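Local coordinates for D-alanyl-D-alanine carboxypeptidase DacB2 (PDB 4RYE), which shows D,D-carboxypeptidase activity in vitro and probably cleaves the terminal D-Ala-D-Ala of peptidoglycan stem peptides in Mycobacterium tuberculosis, at residues V68-D73 and L110-G115; Q199-A204 and L253-F258. All blocks are in the same frame, centred on the assembly; numbering follows the deposited sequence.

Two polar side chains, one in each half of a serine D,D-peptidase fold, show how a loop can be tied to a helix by one hydrogen bond to a carboxylate. Contact 1 (68-73 with 110-115) belongs to the helical part; contact 2 (199-204 with 253-258) belongs to the six-stranded antiparallel sheet and its covering helix. They lie on opposite sides of the chain's centre, their own centres 37 Å apart and their nearest atoms about 22 Å apart, so neither touches the other. Both are away from Ser-47, Lys-50 and Ser-102, the residues inferred to form the active site. In contact 1 the helix supplies the donor, a histidine; in contact 2 the loop supplies it, a tyrosine.

Contact 1: residues V68-D73 and L110-G115; sequences VADVAD and LAHMLG
His-112 reaches from its helix to the segment 68-73 and meets two aspartates that are turned quite differently against its ring. Asp-73 comes in at about a right angle, its carboxylate plane tilted 51° from the imidazole, and takes the ring on its edge: ND1 of His-112 donates to OD2 of Asp-73 over 2.8 Å. The bond is nearly straight and arrives on the syn lone pair of OD2 while staying in the plane of the ring. Asp-70 points against the direction of His-112, its carboxylate only 16° from the ring plane; its OD2 lies 3.3 Å from CE1 of His-112, obliquely placed. The carbonyl O of Val-68 also comes near that carbon.

The first torsion of His-112 (chi1 177°) sets CG opposite the backbone N and carries the ring out toward the loop. Within the loop the two aspartates are knitted together. The backbone N of Asp-70 donates to OD2 of Asp-73 at 3.0 Å from above the carboxylate plane, so this oxygen accepts two bonds, which helps fix the carboxylate's rotation. In return, OD1 of Asp-70 accepts from the backbone N of Asp-73 at 3.2 Å, an Asx motif. The gathered carboxylates would probably encourage a protonated imidazole.

The histidine stands in the last turn of helix 104-113, which closes at Gly-115 in a Schellman motif. Behind it Leu-110 packs on helix 91-100 and Leu-114 on helix 50-60, whereas the loop follows strand 66-68 and makes backbone hydrogen bonds from Ala-69 to Gly-86 and Arg-87, just before strand 88-90.

Contact 2: residues Q199-A204 and L253-F258; sequences QRYPGA and LFDWGF
Tyr-201 reaches from the loop after helix 197-200 to Phe-254, Asp-255 and Phe-258 of helix 246-259, and the contact can be read along its length. From CB, CG is set opposite the backbone N (chi1 -164°), sending the ring away from its own chain toward the helix. Further out the two edges of the ring part company. CE1 passes OD1 of Asp-255 at 3.2 Å, whereas CE2 faces the phenylalanines, with CB of Phe-254 and, more loosely, CE2 of Phe-258 as its neighbours. CZ rests 3.6 Å from CB of Phe-254. The Tyr-201 and Phe-254 rings form an oblique pairing, inclined by 32° with centroids 5.7 Å apart.

At the tip, OH donates to OD1 of Asp-255 over 2.6 Å. The oxygen is met on its anti side, 29° out of the carboxylate plane, and it lies in the plane of the tyrosine ring. The same hydroxyl sits at the edge of the Phe-258 ring, in its plane, 3.5 Å from CD2. The phenol oxygen is thus bonded on one side and bordered by hydrocarbon from Phe-254 and Phe-258.

Arg-225 makes a cation-pi contact with Tyr-201 and a weak, long ion pair with OD1 of Asp-255. Tyr-201 also opens a type II turn, closed by N of Ala-204 on its carbonyl O, that leads into edge strand 204-212. With Phe-254 and Phe-258 lying on strands 218-225 and 228-237, this is the C-terminal helix packed against the antiparallel sheet, as in the beta-lactamase and penicillin-binding protein fold.

Contact 1: residues V68-D73 and L110-G115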
loop_
_atom_site.group_PDB
_atom_site.type_symbol
_atom_site.label_atom_id
_atom_site.label_comp_id
_atom_site.label_asym_id
_atom_site.label_seq_id
_atom_site.Cartn_x
_atom_site.Cartn_y
_atom_site.Cartn_z
ATOM N N VAL A 68 -21.511 -7.179 -11.254
ATOM C CA VAL A 68 -21.814 -8.581 -11.028
ATOM C C VAL A 68 -20.537 -9.362 -11.267
ATOM O O VAL A 68 -20.035 -9.411 -12.390
ATOM C CB VAL A 68 -22.908 -9.076 -11.987
ATOM C CG1 VAL A 68 -23.045 -10.593 -11.899
ATOM C CG2 VAL A 68 -24.230 -8.394 -11.676
ATOM N N ALA A 69 -19.988 -9.946 -10.211
ATOM C CA ALA A 69 -18.738 -10.680 -10.342
ATOM C C ALA A 69 -18.891 -11.876 -11.265
ATOM O O ALA A 69 -19.896 -12.594 -11.216
ATOM C CB ALA A 69 -18.258 -11.133 -8.994
ATOM N N ASP A 70 -17.900 -12.105 -12.114
ATOM C CA ASP A 70 -17.933 -13.323 -12.922
ATOM C C ASP A 70 -16.906 -14.336 -12.421
ATOM O O ASP A 70 -16.141 -14.044 -11.501
ATOM C CB ASP A 70 -17.797 -13.029 -14.422
ATOM C CG ASP A 70 -16.561 -12.227 -14.763
ATOM O OD1 ASP A 70 -15.492 -12.477 -14.163
ATOM O OD2 ASP A 70 -16.658 -11.343 -15.645
ATOM N N VAL A 71 -16.909 -15.528 -13.011
ATOM C CA VAL A 71 -16.042 -16.612 -12.555
ATOM C C VAL A 71 -14.568 -16.223 -12.562
ATOM O O VAL A 71 -13.843 -16.509 -11.604
ATOM C CB VAL A 71 -16.279 -17.905 -13.368
ATOM C CG1 VAL A 71 -15.214 -18.945 -13.058
ATOM C CG2 VAL A 71 -17.647 -18.455 -13.049
ATOM N N ALA A 72 -14.135 -15.542 -13.621
ATOM C CA ALA A 72 -12.738 -15.125 -13.749
ATOM C C ALA A 72 -12.277 -14.221 -12.603
ATOM O O ALA A 72 -11.113 -14.270 -12.188
ATOM C CB ALA A 72 -12.514 -14.440 -15.087
ATOM N N ASP A 73 -13.191 -13.398 -12.092
ATOM C CA ASP A 73 -12.875 -12.467 -11.005
ATOM C C ASP A 73 -12.476 -13.189 -9.719
ATOM O O ASP A 73 -11.853 -12.599 -8.847
ATOM C CB ASP A 73 -14.078 -11.568 -10.699
ATOM C CG ASP A 73 -14.456 -10.674 -11.859
ATOM O OD1 ASP A 73 -13.591 -10.444 -12.727
ATOM O OD2 ASP A 73 -15.610 -10.187 -11.892
ATOM N N LEU A 110 -12.455 -5.201 -9.134
ATOM C CA LEU A 110 -12.306 -3.781 -9.431
ATOM C C LEU A 110 -11.774 -3.587 -10.847
ATOM O O LEU A 110 -12.224 -2.704 -11.564
ATOM C CB LEU A 110 -11.369 -3.114 -8.424
ATOM C CG LEU A 110 -12.009 -2.811 -7.065
ATOM C CD1 LEU A 110 -10.948 -2.392 -6.042
ATOM C CD2 LEU A 110 -13.099 -1.739 -7.189
ATOM N N ALA A 111 -10.830 -4.431 -11.256
ATOM C CA ALA A 111 -10.283 -4.346 -12.609
ATOM C C ALA A 111 -11.373 -4.614 -13.642
ATOM O O ALA A 111 -11.375 -4.021 -14.718
ATOM C CB ALA A 111 -9.129 -5.317 -12.787
ATOM N N HIS A 112 -12.289 -5.519 -13.308
ATOM C CA HIS A 112 -13.480 -5.778 -14.119
ATOM C C HIS A 112 -14.274 -4.476 -14.319
ATOM O O HIS A 112 -14.581 -4.107 -15.460
ATOM C CB HIS A 112 -14.322 -6.889 -13.456
ATOM C CG HIS A 112 -15.610 -7.212 -14.154
ATOM N ND1 HIS A 112 -16.375 -8.310 -13.815
ATOM C CD2 HIS A 112 -16.284 -6.579 -15.146
ATOM C CE1 HIS A 112 -17.456 -8.343 -14.573
ATOM N NE2 HIS A 112 -17.430 -7.303 -15.383
HETATM N N MSE A 113 -14.595 -3.783 -13.226
HETATM C CA MSE A 113 -15.305 -2.498 -13.301
HETATM C C MSE A 113 -14.547 -1.448 -14.106
HETATM O O MSE A 113 -15.150 -0.564 -14.696
HETATM C CB MSE A 113 -15.580 -1.935 -11.903
HETATM C CG MSE A 113 -16.433 -2.830 -11.044
HETATM SE SE MSE A 113 -16.932 -2.007 -9.330
HETATM C CE MSE A 113 -18.045 -0.589 -10.079
ATOM N N LEU A 114 -13.224 -1.539 -14.122
ATOM C CA LEU A 114 -12.410 -0.533 -14.784
ATOM C C LEU A 114 -12.150 -0.836 -16.253
ATOM O O LEU A 114 -11.456 -0.079 -16.926
ATOM C CB LEU A 114 -11.089 -0.355 -14.039
ATOM C CG LEU A 114 -11.253 0.283 -12.661
ATOM C CD1 LEU A 114 -10.012 0.083 -11.803
ATOM C CD2 LEU A 114 -11.578 1.777 -12.823
ATOM N N GLY A 115 -12.697 -1.938 -16.752
ATOM C CA GLY A 115 -12.564 -2.268 -18.161
ATOM C C GLY A 115 -11.727 -3.504 -18.454
ATOM O O GLY A 115 -11.436 -3.806 -19.612
#

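Contact 2: residues Q199-A204 and L253-F258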
loop_
_atom_site.group_PDB
_atom_site.type_symbol
_atom_site.label_atom_id
_atom_site.label_comp_id
_atom_site.label_asym_id
_atom_site.label_seq_id
_atom_site.Cartn_x
_atom_site.Cartn_y
_atom_site.Cartn_z
ATOM N N GLN A 199 -3.151 -0.816 15.297
ATOM C CA GLN A 199 -3.354 -1.268 16.666
ATOM C C GLN A 199 -2.120 -1.102 17.557
ATOM O O GLN A 199 -2.245 -0.940 18.767
ATOM C CB GLN A 199 -3.803 -2.736 16.664
ATOM C CG GLN A 199 -5.080 -2.983 15.870
ATOM C CD GLN A 199 -5.259 -4.439 15.483
ATOM O OE1 GLN A 199 -4.387 -5.037 14.850
ATOM N NE2 GLN A 199 -6.395 -5.015 15.856
ATOM N N ARG A 200 -0.931 -1.153 16.971
ATOM C CA ARG A 200 0.285 -1.174 17.787
ATOM C C ARG A 200 0.956 0.182 17.934
ATOM O O ARG A 200 1.743 0.397 18.863
ATOM C CB ARG A 200 1.304 -2.143 17.191
ATOM C CG ARG A 200 0.861 -3.591 17.178
ATOM C CD ARG A 200 1.612 -4.335 16.086
ATOM N NE ARG A 200 1.280 -5.755 16.049
ATOM C CZ ARG A 200 2.019 -6.692 16.626
ATOM N NH1 ARG A 200 3.121 -6.343 17.273
ATOM N NH2 ARG A 200 1.662 -7.968 16.552
ATOM N N TYR A 201 0.673 1.083 17.002
ATOM C CA TYR A 201 1.393 2.350 16.943
ATOM C C TYR A 201 0.443 3.543 16.989
ATOM O O TYR A 201 -0.146 3.892 15.966
ATOM C CB TYR A 201 2.227 2.423 15.656
ATOM C CG TYR A 201 3.267 3.508 15.731
ATOM C CD1 TYR A 201 4.458 3.291 16.397
ATOM C CD2 TYR A 201 3.042 4.759 15.174
ATOM C CE1 TYR A 201 5.419 4.284 16.495
ATOM C CE2 TYR A 201 4.008 5.769 15.263
ATOM C CZ TYR A 201 5.186 5.521 15.932
ATOM O OH TYR A 201 6.146 6.506 16.037
ATOM N N PRO A 202 0.274 4.156 18.179
ATOM C CA PRO A 202 -0.548 5.366 18.298
ATOM C C PRO A 202 -0.144 6.432 17.291
ATOM O O PRO A 202 1.038 6.772 17.189
ATOM C CB PRO A 202 -0.244 5.845 19.716
ATOM C CG PRO A 202 -0.070 4.548 20.482
ATOM C CD PRO A 202 0.678 3.639 19.501
ATOM N N GLY A 203 -1.123 6.933 16.546
ATOM C CA GLY A 203 -0.871 7.938 15.527
ATOM C C GLY A 203 -0.746 7.397 14.114
ATOM O O GLY A 203 -0.650 8.167 13.161
ATOM N N ALA A 204 -0.717 6.078 13.961
ATOM C CA ALA A 204 -0.741 5.498 12.612
ATOM C C ALA A 204 -2.036 5.923 11.908
ATOM O O ALA A 204 -3.084 5.966 12.535
ATOM C CB ALA A 204 -0.645 3.980 12.687
ATOM N N LEU A 253 11.213 3.280 12.534
ATOM C CA LEU A 253 11.414 4.355 11.555
ATOM C C LEU A 253 10.551 5.577 11.838
ATOM O O LEU A 253 11.033 6.706 11.763
ATOM C CB LEU A 253 11.180 3.858 10.129
ATOM C CG LEU A 253 12.315 2.996 9.575
ATOM C CD1 LEU A 253 11.946 2.464 8.204
ATOM C CD2 LEU A 253 13.625 3.800 9.517
ATOM N N PHE A 254 9.285 5.350 12.178
ATOM C CA PHE A 254 8.395 6.444 12.560
ATOM C C PHE A 254 8.916 7.168 13.799
ATOM O O PHE A 254 9.007 8.407 13.805
ATOM C CB PHE A 254 6.965 5.921 12.804
ATOM C CG PHE A 254 6.145 5.734 11.536
ATOM C CD1 PHE A 254 6.064 6.739 10.572
ATOM C CD2 PHE A 254 5.441 4.554 11.324
ATOM C CE1 PHE A 254 5.297 6.562 9.414
ATOM C CE2 PHE A 254 4.683 4.367 10.178
ATOM C CZ PHE A 254 4.606 5.372 9.216
ATOM N N ASP A 255 9.263 6.404 14.839
ATOM C CA ASP A 255 9.820 6.973 16.067
ATOM C C ASP A 255 11.061 7.815 15.757
ATOM O O ASP A 255 11.213 8.933 16.258
ATOM C CB ASP A 255 10.239 5.875 17.060
ATOM C CG ASP A 255 9.071 5.304 17.863
ATOM O OD1 ASP A 255 7.940 5.823 17.765
ATOM O OD2 ASP A 255 9.303 4.331 18.615
ATOM N N TRP A 256 11.963 7.255 14.959
ATOM C CA TRP A 256 13.175 7.975 14.580
ATOM C C TRP A 256 12.830 9.275 13.850
ATOM O O TRP A 256 13.420 10.323 14.121
ATOM C CB TRP A 256 14.086 7.101 13.718
ATOM C CG TRP A 256 15.344 7.817 13.286
ATOM C CD1 TRP A 256 16.546 7.851 13.941
ATOM C CD2 TRP A 256 15.506 8.615 12.108
ATOM N NE1 TRP A 256 17.441 8.617 13.236
ATOM C CE2 TRP A 256 16.824 9.101 12.111
ATOM C CE3 TRP A 256 14.659 8.968 11.054
ATOM C CZ2 TRP A 256 17.320 9.928 11.088
ATOM C CZ3 TRP A 256 15.154 9.784 10.043
ATOM C CH2 TRP A 256 16.465 10.252 10.069
ATOM N N GLY A 257 11.867 9.203 12.938
ATOM C CA GLY A 257 11.455 10.365 12.172
ATOM C C GLY A 257 10.814 11.448 13.027
ATOM O O GLY A 257 11.016 12.641 12.794
ATOM N N PHE A 258 10.019 11.039 14.007
ATOM C CA PHE A 258 9.319 12.003 14.853
ATOM C C PHE A 258 10.272 12.665 15.829
ATOM O O PHE A 258 10.035 13.787 16.279
ATOM C CB PHE A 258 8.137 11.336 15.587
ATOM C CG PHE A 258 6.972 11.036 14.689
ATOM C CD1 PHE A 258 6.452 12.018 13.858
ATOM C CD2 PHE A 258 6.410 9.762 14.649
ATOM C CE1 PHE A 258 5.376 11.736 13.014
ATOM C CE2 PHE A 258 5.344 9.476 13.810
ATOM C CZ PHE A 258 4.831 10.464 12.985
#